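Local coordinates for CMP/dCMP-type deaminase domain-containing protein (Aspergillus oryzae RIB40, PDB 7DRY) that probably catalyses a zinc-dependent deamination step of riboflavin biosynthesis, as a Rib2 deaminase with the cytidine deaminase (CDA) fold, at residues E78-P89 against R115-K125; S14-R22 against V48-L56. One frame throughout, in Å; residues are numbered along the deposited sequence. Where two conformers were deposited one is given.

Contact 1. Residues E78-P89 against R115-K125; sequences EDRVWEVLPSEP and RIIRTRQGDRK
The indole of Trp82 lies against Gln121 and forms the tightly packed middle of the contact. Gln121 CB sits over the six-membered ring, 3.7 Å from its centroid, and the amide continues across the same face, its plane 24° from the ring, so that NE2 comes within 3.3 Å of Trp82 CD1. That amide is held flat by a nearly straight bond in which NE2 donates to a lone pair of Arg118 O. Glu83 CG covers the opposite face of the indole, and the aliphatic part of Arg124 runs past its edge. Deeper in, and apart from the indole, Leu85 CD1 meets Thr119 CG2 at 3.6 Å, while water 3 donates to both Trp82 O and Thr119 O and so joins the two backbones.

Arg124 turns sharply at chi2 (-91°), which brings its guanidinium to the carbonyls of Glu83 and Leu85. Arg124 NH1 donates to Leu85 O at 2.6 Å, though bent, and Glu83 O stands over the guanidinium face. Next to it Ser87 OG accepts a straight bond from Lys125 N (2.9 Å).

The two ends are looser and more polar. At one, Glu78 OE1 bridges Arg115 NH2 and Arg118 NH1 in a salt-bridge network, the carboxylate set obliquely to both guanidinium planes, and water 1 links Glu78 O to Arg118 NH1. At the other, Lys125 NZ donates to Glu88 O at 2.8 Å and also to Arg91 O.

The contact thus ties the loop between helix 62-73 and strand 91-97 to the connection from helix 112-117 into strand 127-132, on the surface of the deaminase fold. Leu85 and Pro86 rest on Tyr70 of helix 62-73, whereas Ile116 packs on strand 127-132.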
loop_
_atom_site.group_PDB
_atom_site.type_symbol
_atom_site.label_atom_id
_atom_site.label_comp_id
_atom_site.label_asym_id
_atom_site.label_seq_id
_atom_site.Cartn_x
_atom_site.Cartn_y
_atom_site.Cartn_z
ATOM N N GLU A 78 -3.126 -2.332 16.435
ATOM C CA GLU A 78 -2.537 -2.256 15.101
ATOM C C GLU A 78 -1.021 -2.054 15.146
ATOM O O GLU A 78 -0.302 -2.561 14.272
ATOM C CB GLU A 78 -3.226 -1.171 14.272
ATOM C CG GLU A 78 -3.228 0.203 14.916
ATOM C CD GLU A 78 -1.980 0.999 14.581
ATOM O OE1 GLU A 78 -1.400 0.764 13.499
ATOM O OE2 GLU A 78 -1.580 1.857 15.399
ATOM N N ASP A 79 -0.511 -1.341 16.155
ATOM C CA ASP A 79 0.938 -1.184 16.240
ATOM C C ASP A 79 1.656 -2.485 16.582
ATOM O O ASP A 79 2.883 -2.546 16.444
ATOM C CB ASP A 79 1.366 -0.000 17.137
ATOM C CG ASP A 79 1.029 -0.192 18.619
ATOM O OD1 ASP A 79 0.588 -1.282 19.031
ATOM O OD2 ASP A 79 1.231 0.779 19.387
ATOM N N ARG A 80 0.921 -3.523 16.993
ATOM C CA ARG A 80 1.489 -4.831 17.304
ATOM C C ARG A 80 1.158 -5.878 16.242
ATOM O O ARG A 80 1.305 -7.079 16.494
ATOM C CB ARG A 80 1.028 -5.305 18.683
ATOM C CG ARG A 80 1.698 -4.582 19.849
ATOM C CD ARG A 80 1.090 -4.970 21.200
ATOM N NE ARG A 80 0.933 -6.415 21.330
ATOM C CZ ARG A 80 -0.020 -7.006 22.044
ATOM N NH1 ARG A 80 -0.911 -6.277 22.707
ATOM N NH2 ARG A 80 -0.084 -8.329 22.093
ATOM N N VAL A 81 0.713 -5.449 15.056
ATOM C CA VAL A 81 0.368 -6.410 14.012
ATOM C C VAL A 81 1.582 -7.228 13.596
ATOM O O VAL A 81 1.435 -8.365 13.134
ATOM C CB VAL A 81 -0.299 -5.702 12.808
ATOM C CG1 VAL A 81 0.725 -4.966 11.957
ATOM C CG2 VAL A 81 -1.099 -6.706 11.962
ATOM N N TRP A 82 2.788 -6.685 13.779
ATOM C CA TRP A 82 3.991 -7.448 13.476
ATOM C C TRP A 82 4.008 -8.794 14.188
ATOM O O TRP A 82 4.558 -9.767 13.663
ATOM C CB TRP A 82 5.230 -6.630 13.848
ATOM C CG TRP A 82 5.531 -6.495 15.338
ATOM C CD1 TRP A 82 5.150 -5.477 16.178
ATOM C CD2 TRP A 82 6.312 -7.394 16.135
ATOM N NE1 TRP A 82 5.642 -5.700 17.451
ATOM C CE2 TRP A 82 6.354 -6.872 17.447
ATOM C CE3 TRP A 82 6.974 -8.597 15.869
ATOM C CZ2 TRP A 82 7.029 -7.514 18.484
ATOM C CZ3 TRP A 82 7.642 -9.230 16.899
ATOM C CH2 TRP A 82 7.663 -8.688 18.188
ATOM N N GLU A 83 3.410 -8.876 15.383
ATOM C CA GLU A 83 3.476 -10.102 16.170
ATOM C C GLU A 83 2.650 -11.229 15.569
ATOM O O GLU A 83 2.880 -12.396 15.909
ATOM C CB GLU A 83 2.942 -9.853 17.582
ATOM C CG GLU A 83 3.674 -8.792 18.376
ATOM C CD GLU A 83 3.039 -8.545 19.739
ATOM O OE1 GLU A 83 2.056 -9.233 20.085
ATOM O OE2 GLU A 83 3.516 -7.641 20.451
ATOM N N VAL A 84 1.694 -10.911 14.701
ATOM C CA VAL A 84 0.720 -11.885 14.221
ATOM C C VAL A 84 0.764 -12.110 12.717
ATOM O O VAL A 84 0.136 -13.067 12.237
ATOM C CB VAL A 84 -0.720 -11.544 14.663
ATOM C CG1 VAL A 84 -0.844 -11.616 16.186
ATOM C CG2 VAL A 84 -1.123 -10.177 14.144
ATOM N N LEU A 85 1.448 -11.264 11.949
ATOM C CA LEU A 85 1.523 -11.498 10.515
ATOM C C LEU A 85 2.267 -12.805 10.241
ATOM O O LEU A 85 3.168 -13.195 10.999
ATOM C CB LEU A 85 2.257 -10.357 9.824
ATOM C CG LEU A 85 1.426 -9.086 9.672
ATOM C CD1 LEU A 85 2.350 -7.925 9.285
ATOM C CD2 LEU A 85 0.300 -9.272 8.660
ATOM N N PRO A 86 1.922 -13.496 9.153
ATOM C CA PRO A 86 2.606 -14.759 8.836
ATOM C C PRO A 86 4.104 -14.563 8.681
ATOM O O PRO A 86 4.571 -13.539 8.174
ATOM C CB PRO A 86 1.976 -15.175 7.501
ATOM C CG PRO A 86 0.678 -14.482 7.453
ATOM C CD PRO A 86 0.860 -13.182 8.182
ATOM N N SER A 87 4.855 -15.583 9.105
ATOM C CA SER A 87 6.309 -15.576 8.994
ATOM C C SER A 87 6.724 -17.039 8.835
ATOM O O SER A 87 7.089 -17.710 9.800
ATOM C CB SER A 87 6.956 -14.930 10.213
ATOM O OG SER A 87 8.342 -14.720 9.992
ATOM N N GLU A 88 6.737 -17.499 7.585
ATOM C CA GLU A 88 7.240 -18.811 7.218
ATOM C C GLU A 88 8.443 -18.631 6.301
ATOM O O GLU A 88 8.375 -17.843 5.348
ATOM C CB GLU A 88 6.147 -19.605 6.489
ATOM C CG GLU A 88 4.761 -19.447 7.102
ATOM C CD GLU A 88 3.647 -19.712 6.108
ATOM O OE1 GLU A 88 2.842 -18.787 5.850
ATOM O OE2 GLU A 88 3.583 -20.844 5.579
ATOM N N PRO A 89 9.554 -19.330 6.545
ATOM C CA PRO A 89 10.804 -18.972 5.853
ATOM C C PRO A 89 10.782 -19.119 4.339
ATOM O O PRO A 89 11.550 -18.417 3.672
ATOM C CB PRO A 89 11.843 -19.891 6.501
ATOM C CG PRO A 89 11.254 -20.267 7.823
ATOM C CD PRO A 89 9.773 -20.333 7.599
ATOM N N ARG A 115 4.920 2.095 9.045
ATOM C CA ARG A 115 4.059 0.968 9.408
ATOM C C ARG A 115 4.538 -0.322 8.752
ATOM O O ARG A 115 4.479 -1.398 9.359
ATOM C CB ARG A 115 2.604 1.233 9.005
ATOM C CG ARG A 115 1.954 2.402 9.701
ATOM C CD ARG A 115 0.494 2.551 9.239
ATOM N NE ARG A 115 0.035 3.882 9.582
ATOM C CZ ARG A 115 -0.440 4.230 10.773
ATOM N NH1 ARG A 115 -0.784 5.488 11.001
ATOM N NH2 ARG A 115 -0.597 3.320 11.722
ATOM N N ILE A 116 5.016 -0.229 7.508
ATOM C CA ILE A 116 5.519 -1.403 6.799
ATOM C C ILE A 116 6.835 -1.879 7.411
ATOM O O ILE A 116 7.030 -3.076 7.659
ATOM C CB ILE A 116 5.664 -1.080 5.302
ATOM C CG1 ILE A 116 4.291 -0.926 4.652
ATOM C CG2 ILE A 116 6.510 -2.142 4.593
ATOM C CD1 ILE A 116 4.353 -0.184 3.328
ATOM N N ILE A 117 7.759 -0.949 7.670
ATOM C CA ILE A 117 9.068 -1.316 8.202
ATOM C C ILE A 117 8.938 -2.000 9.556
ATOM O O ILE A 117 9.682 -2.940 9.870
ATOM C CB ILE A 117 9.985 -0.080 8.270
ATOM C CG1 ILE A 117 10.387 0.347 6.858
ATOM C CG2 ILE A 117 11.212 -0.350 9.149
ATOM C CD1 ILE A 117 11.051 1.702 6.815
ATOM N N ARG A 118 8.004 -1.548 10.385
ATOM C CA ARG A 118 7.916 -2.130 11.715
ATOM C C ARG A 118 7.281 -3.516 11.736
ATOM O O ARG A 118 7.255 -4.144 12.798
ATOM C CB ARG A 118 7.234 -1.175 12.692
ATOM C CG ARG A 118 5.774 -1.065 12.506
ATOM C CD ARG A 118 5.161 -0.135 13.548
ATOM N NE ARG A 118 3.743 0.030 13.257
ATOM C CZ ARG A 118 2.944 0.913 13.838
ATOM N NH1 ARG A 118 1.669 0.964 13.475
ATOM N NH2 ARG A 118 3.410 1.739 14.774
ATOM N N THR A 119 6.803 -4.037 10.598
ATOM C CA THR A 119 6.398 -5.440 10.584
ATOM C C THR A 119 7.585 -6.384 10.711
ATOM O O THR A 119 7.394 -7.555 11.055
ATOM C CB THR A 119 5.584 -5.795 9.330
ATOM O OG1 THR A 119 6.391 -5.651 8.152
ATOM C CG2 THR A 119 4.353 -4.903 9.223
ATOM N N ARG A 120 8.804 -5.909 10.461
ATOM C CA ARG A 120 9.985 -6.761 10.576
ATOM C C ARG A 120 10.569 -6.533 11.967
ATOM O O ARG A 120 11.319 -5.586 12.203
ATOM C CB ARG A 120 10.972 -6.422 9.467
ATOM C CG ARG A 120 12.358 -7.015 9.595
ATOM C CD ARG A 120 13.100 -6.858 8.273
ATOM N NE ARG A 120 14.137 -7.862 8.069
ATOM C CZ ARG A 120 15.314 -7.612 7.503
ATOM N NH1 ARG A 120 15.600 -6.392 7.062
ATOM N NH2 ARG A 120 16.203 -8.586 7.361
ATOM N N GLN A 121 10.199 -7.401 12.907
ATOM C CA GLN A 121 10.687 -7.319 14.279
ATOM C C GLN A 121 10.811 -8.721 14.846
ATOM O O GLN A 121 10.087 -9.634 14.444
ATOM C CB GLN A 121 9.741 -6.530 15.193
ATOM C CG GLN A 121 9.693 -5.044 14.936
ATOM C CD GLN A 121 8.942 -4.306 16.021
ATOM O OE1 GLN A 121 9.325 -4.337 17.193
ATOM N NE2 GLN A 121 7.863 -3.646 15.643
ATOM N N GLY A 122 11.739 -8.880 15.791
ATOM C CA GLY A 122 11.892 -10.158 16.465
ATOM C C GLY A 122 12.167 -11.273 15.482
ATOM O O GLY A 122 13.000 -11.149 14.577
ATOM N N ASP A 123 11.442 -12.377 15.643
ATOM C CA ASP A 123 11.565 -13.534 14.767
ATOM C C ASP A 123 10.619 -13.475 13.574
ATOM O O ASP A 123 10.411 -14.497 12.907
ATOM C CB ASP A 123 11.327 -14.820 15.561
ATOM C CG ASP A 123 9.962 -14.851 16.223
ATOM O OD1 ASP A 123 9.355 -13.772 16.395
ATOM O OD2 ASP A 123 9.495 -15.957 16.569
ATOM N N ARG A 124 10.043 -12.312 13.286
ATOM C CA ARG A 124 9.041 -12.168 12.241
ATOM C C ARG A 124 9.647 -11.457 11.038
ATOM O O ARG A 124 10.208 -10.364 11.173
ATOM C CB ARG A 124 7.839 -11.375 12.757
ATOM C CG ARG A 124 7.083 -12.058 13.895
ATOM C CD ARG A 124 5.960 -12.936 13.358
ATOM N NE ARG A 124 5.450 -13.849 14.375
ATOM C CZ ARG A 124 4.432 -14.682 14.189
ATOM N NH1 ARG A 124 3.809 -14.720 13.018
ATOM N NH2 ARG A 124 4.038 -15.480 15.173
ATOM N N LYS A 125 9.512 -12.070 9.859
ATOM C CA LYS A 125 10.124 -11.520 8.654
ATOM C C LYS A 125 9.503 -10.193 8.234
ATOM O O LYS A 125 10.195 -9.335 7.672
ATOM C CB LYS A 125 9.994 -12.518 7.505
ATOM C CG LYS A 125 10.700 -13.809 7.773
ATOM C CD LYS A 125 11.067 -14.512 6.490
ATOM C CE LYS A 125 9.878 -15.210 5.890
ATOM N NZ LYS A 125 10.271 -15.939 4.647
HETATM O O HOH W 1 0.371 -1.283 11.776
HETATM O O HOH W 2 5.352 -1.976 17.102
HETATM O O HOH W 3 5.436 -9.375 11.035
HETATM O O HOH W 4 10.543 -16.502 10.519
#

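Contact 2. Residues S14-R22 against V48-L56; sequences SLAEKSPPR and VSTGYTMEL. With SO4 (sulfate ion), chain D.
Tyr52 has CG between its backbone N and carbonyl carbon (chi1 57°), a rotation that stands the phenol up beside the end of helix 5-16, and Ser19, in one of its two conformers, has OG opposite its N (chi1 179°), directed at the backbone of Thr53. Lys18 CB lies over the centre of the Tyr52 ring, 3.6 Å from the centroid in a CH-pi contact, and Glu55 CB covers the other face, clamping the phenol between two aliphatic groups. Its hydroxyl shares water 5 with Lys18 O. In that conformer Ser19 OG donates to Thr53 O at 2.7 Å, approaching from above the carbonyl plane.

In the CDA fold the first helix packs on the central sheet; here the turn leaving helix 5-16 is fastened to the end of edge strand 46-52, where a type II turn from Tyr52 to Glu55 begins. Glu55 OE1 accepts from Tyr52 N. Leu15 CD1 packs on Thr50 CB at 3.8 Å, and the leucine side chain also touches Ile31 of the adjoining strand. Pro20 CD touches Met54 CB at 4.1 Å. The extended Lys18 chain carries NZ past the phenol to a sulfate, probably from the crystallisation liquor; Lys18 NZ donates to sulfate O3 at 2.6 Å.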
loop_
_atom_site.group_PDB
_atom_site.type_symbol
_atom_site.label_atom_id
_atom_site.label_comp_id
_atom_site.label_asym_id
_atom_site.label_seq_id
_atom_site.Cartn_x
_atom_site.Cartn_y
_atom_site.Cartn_z
ATOM N N SER A 14 -9.833 -1.505 -7.674
ATOM C CA SER A 14 -11.226 -1.753 -7.323
ATOM C C SER A 14 -11.471 -1.485 -5.841
ATOM O O SER A 14 -12.519 -0.946 -5.465
ATOM C CB SER A 14 -11.572 -3.195 -7.668
ATOM O OG SER A 14 -11.666 -3.324 -9.071
ATOM N N LEU A 15 -10.517 -1.874 -4.986
ATOM C CA LEU A 15 -10.614 -1.555 -3.563
ATOM C C LEU A 15 -10.601 -0.052 -3.336
ATOM O O LEU A 15 -11.379 0.469 -2.531
ATOM C CB LEU A 15 -9.451 -2.197 -2.802
ATOM C CG LEU A 15 -9.605 -3.701 -2.594
ATOM C CD1 LEU A 15 -8.292 -4.285 -2.123
ATOM C CD2 LEU A 15 -10.713 -3.994 -1.584
ATOM N N ALA A 16 -9.713 0.661 -4.037
ATOM C CA ALA A 16 -9.626 2.109 -3.896
ATOM C C ALA A 16 -10.956 2.781 -4.191
ATOM O O ALA A 16 -11.271 3.822 -3.603
ATOM C CB ALA A 16 -8.554 2.646 -4.844
ATOM N N GLU A 17 -11.735 2.213 -5.110
ATOM C CA GLU A 17 -13.012 2.804 -5.489
ATOM C C GLU A 17 -14.056 2.695 -4.390
ATOM O O GLU A 17 -15.081 3.387 -4.459
ATOM C CB GLU A 17 -13.486 2.170 -6.800
ATOM C CG GLU A 17 -12.542 2.506 -7.937
ATOM C CD GLU A 17 -12.763 1.683 -9.173
ATOM O OE1 GLU A 17 -13.653 0.819 -9.159
ATOM O OE2 GLU A 17 -12.032 1.913 -10.159
ATOM N N LYS A 18 -13.810 1.868 -3.375
ATOM C CA LYS A 18 -14.681 1.819 -2.214
ATOM C C LYS A 18 -14.471 3.016 -1.296
ATOM O O LYS A 18 -15.333 3.289 -0.457
ATOM C CB LYS A 18 -14.446 0.514 -1.442
ATOM C CG LYS A 18 -14.726 -0.759 -2.267
ATOM C CD LYS A 18 -14.658 -1.999 -1.383
ATOM C CE LYS A 18 -14.713 -3.288 -2.213
ATOM N NZ LYS A 18 -14.807 -4.514 -1.355
ATOM N N SER A 19 -13.362 3.730 -1.447
ATOM C CA SER A 19 -13.068 4.849 -0.566
ATOM C C SER A 19 -13.966 6.035 -0.907
ATOM O O SER A 19 -14.207 6.314 -2.086
ATOM C CB SER A 19 -11.610 5.266 -0.741
ATOM O OG SER A 19 -11.289 6.373 0.089
ATOM N N PRO A 20 -14.469 6.751 0.096
ATOM C CA PRO A 20 -15.303 7.925 -0.169
ATOM C C PRO A 20 -14.471 9.037 -0.783
ATOM O O PRO A 20 -13.393 9.374 -0.267
ATOM C CB PRO A 20 -15.793 8.327 1.232
ATOM C CG PRO A 20 -14.756 7.782 2.163
ATOM C CD PRO A 20 -14.297 6.494 1.535
ATOM N N PRO A 21 -14.914 9.609 -1.901
ATOM C CA PRO A 21 -14.202 10.769 -2.453
ATOM C C PRO A 21 -14.343 11.958 -1.518
ATOM O O PRO A 21 -15.445 12.299 -1.086
ATOM C CB PRO A 21 -14.906 11.019 -3.793
ATOM C CG PRO A 21 -15.579 9.712 -4.123
ATOM C CD PRO A 21 -15.984 9.143 -2.796
ATOM N N ARG A 22 -13.217 12.563 -1.181
ATOM C CA ARG A 22 -13.161 13.737 -0.328
ATOM C C ARG A 22 -12.225 14.749 -0.968
ATOM O O ARG A 22 -11.363 14.385 -1.776
ATOM C CB ARG A 22 -12.644 13.367 1.070
ATOM C CG ARG A 22 -13.544 12.413 1.844
ATOM C CD ARG A 22 -14.701 13.153 2.498
ATOM N NE ARG A 22 -15.503 12.278 3.349
ATOM C CZ ARG A 22 -16.595 11.633 2.945
ATOM N NH1 ARG A 22 -17.262 10.858 3.790
ATOM N NH2 ARG A 22 -17.020 11.764 1.694
ATOM N N VAL A 48 -3.543 -12.366 2.335
ATOM C CA VAL A 48 -3.391 -12.220 3.772
ATOM C C VAL A 48 -4.284 -11.113 4.319
ATOM O O VAL A 48 -4.876 -11.260 5.389
ATOM C CB VAL A 48 -1.904 -11.978 4.117
ATOM C CG1 VAL A 48 -1.718 -11.731 5.624
ATOM C CG2 VAL A 48 -1.062 -13.158 3.665
ATOM N N SER A 49 -4.384 -9.990 3.612
ATOM C CA SER A 49 -5.294 -8.929 4.028
ATOM C C SER A 49 -5.523 -7.987 2.858
ATOM O O SER A 49 -4.823 -8.040 1.846
ATOM C CB SER A 49 -4.740 -8.174 5.234
ATOM O OG SER A 49 -5.757 -7.356 5.804
ATOM N N THR A 50 -6.527 -7.115 3.013
ATOM C CA THR A 50 -6.800 -6.046 2.054
ATOM C C THR A 50 -7.182 -4.793 2.829
ATOM O O THR A 50 -7.579 -4.869 3.991
ATOM C CB THR A 50 -7.956 -6.382 1.083
ATOM O OG1 THR A 50 -9.214 -6.343 1.784
ATOM C CG2 THR A 50 -7.779 -7.760 0.450
ATOM N N GLY A 51 -7.083 -3.638 2.169
ATOM C CA GLY A 51 -7.581 -2.406 2.769
ATOM C C GLY A 51 -7.645 -1.295 1.747
ATOM O O GLY A 51 -7.102 -1.392 0.645
ATOM N N TYR A 52 -8.347 -0.225 2.120
ATOM C CA TYR A 52 -8.440 0.939 1.253
ATOM C C TYR A 52 -8.567 2.207 2.090
ATOM O O TYR A 52 -8.905 2.165 3.275
ATOM C CB TYR A 52 -9.603 0.815 0.255
ATOM C CG TYR A 52 -10.957 0.603 0.883
ATOM C CD1 TYR A 52 -11.442 -0.674 1.138
ATOM C CD2 TYR A 52 -11.765 1.685 1.197
ATOM C CE1 TYR A 52 -12.695 -0.852 1.705
ATOM C CE2 TYR A 52 -13.010 1.513 1.769
ATOM C CZ TYR A 52 -13.464 0.232 2.020
ATOM O OH TYR A 52 -14.717 0.054 2.578
ATOM N N THR A 53 -8.283 3.343 1.451
ATOM C CA THR A 53 -8.280 4.621 2.154
ATOM C C THR A 53 -9.624 4.863 2.834
ATOM O O THR A 53 -10.680 4.751 2.208
ATOM C CB THR A 53 -8.038 5.731 1.134
ATOM O OG1 THR A 53 -6.764 5.534 0.508
ATOM C CG2 THR A 53 -8.085 7.108 1.801
ATOM N N MET A 54 -9.586 5.211 4.116
ATOM C CA MET A 54 -10.765 5.611 4.878
ATOM C C MET A 54 -11.773 4.487 5.045
ATOM O O MET A 54 -12.938 4.736 5.371
ATOM C CB MET A 54 -11.405 6.904 4.356
ATOM C CG MET A 54 -10.529 8.111 4.681
ATOM S SD MET A 54 -11.118 9.633 3.938
ATOM C CE MET A 54 -10.000 10.825 4.676
ATOM N N GLU A 55 -11.334 3.246 4.842
ATOM C CA GLU A 55 -12.146 2.099 5.220
ATOM C C GLU A 55 -12.418 2.130 6.712
ATOM O O GLU A 55 -13.545 1.891 7.155
ATOM C CB GLU A 55 -11.388 0.828 4.841
ATOM C CG GLU A 55 -12.106 -0.487 5.138
ATOM C CD GLU A 55 -11.265 -1.683 4.738
ATOM O OE1 GLU A 55 -10.048 -1.505 4.533
ATOM O OE2 GLU A 55 -11.827 -2.791 4.619
ATOM N N LEU A 56 -11.398 2.426 7.502
ATOM C CA LEU A 56 -11.556 2.574 8.938
ATOM C C LEU A 56 -11.731 4.048 9.279
ATOM O O LEU A 56 -11.188 4.927 8.604
ATOM C CB LEU A 56 -10.335 1.991 9.654
ATOM C CG LEU A 56 -10.082 0.551 9.193
ATOM C CD1 LEU A 56 -8.853 -0.036 9.852
ATOM C CD2 LEU A 56 -11.316 -0.332 9.444
HETATM S S SO4 D . -17.969 -4.317 0.593
HETATM O O1 SO4 D . -17.708 -5.215 1.715
HETATM O O2 SO4 D . -19.409 -4.224 0.372
HETATM O O3 SO4 D . -17.327 -4.837 -0.612
HETATM O O4 SO4 D . -17.436 -2.992 0.892
HETATM O O HOH W 5 -16.536 1.793 1.370
#

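In the fold
Contact 2 closes before contact 1 opens along the chain, and their centres lie 22 Å apart. Contact 2 fastens the start of the fold to strand 46-52, at one outer edge of the five-stranded mixed sheet; contact 1 joins the loops leading into the inner strands 91-97 and 127-132. Helix 62-73 lies between them and takes side chains from both. They meet directly where Pro86 CD packs on Val48 CG1 at 3.9 Å. Each also approaches the zinc site formed by His61, Cys102 and Cys112: the side chain of Arg115 is about 7 Å from the zinc ion and that of Thr53 about 8 Å, so each contact comes near the metal site at one residue.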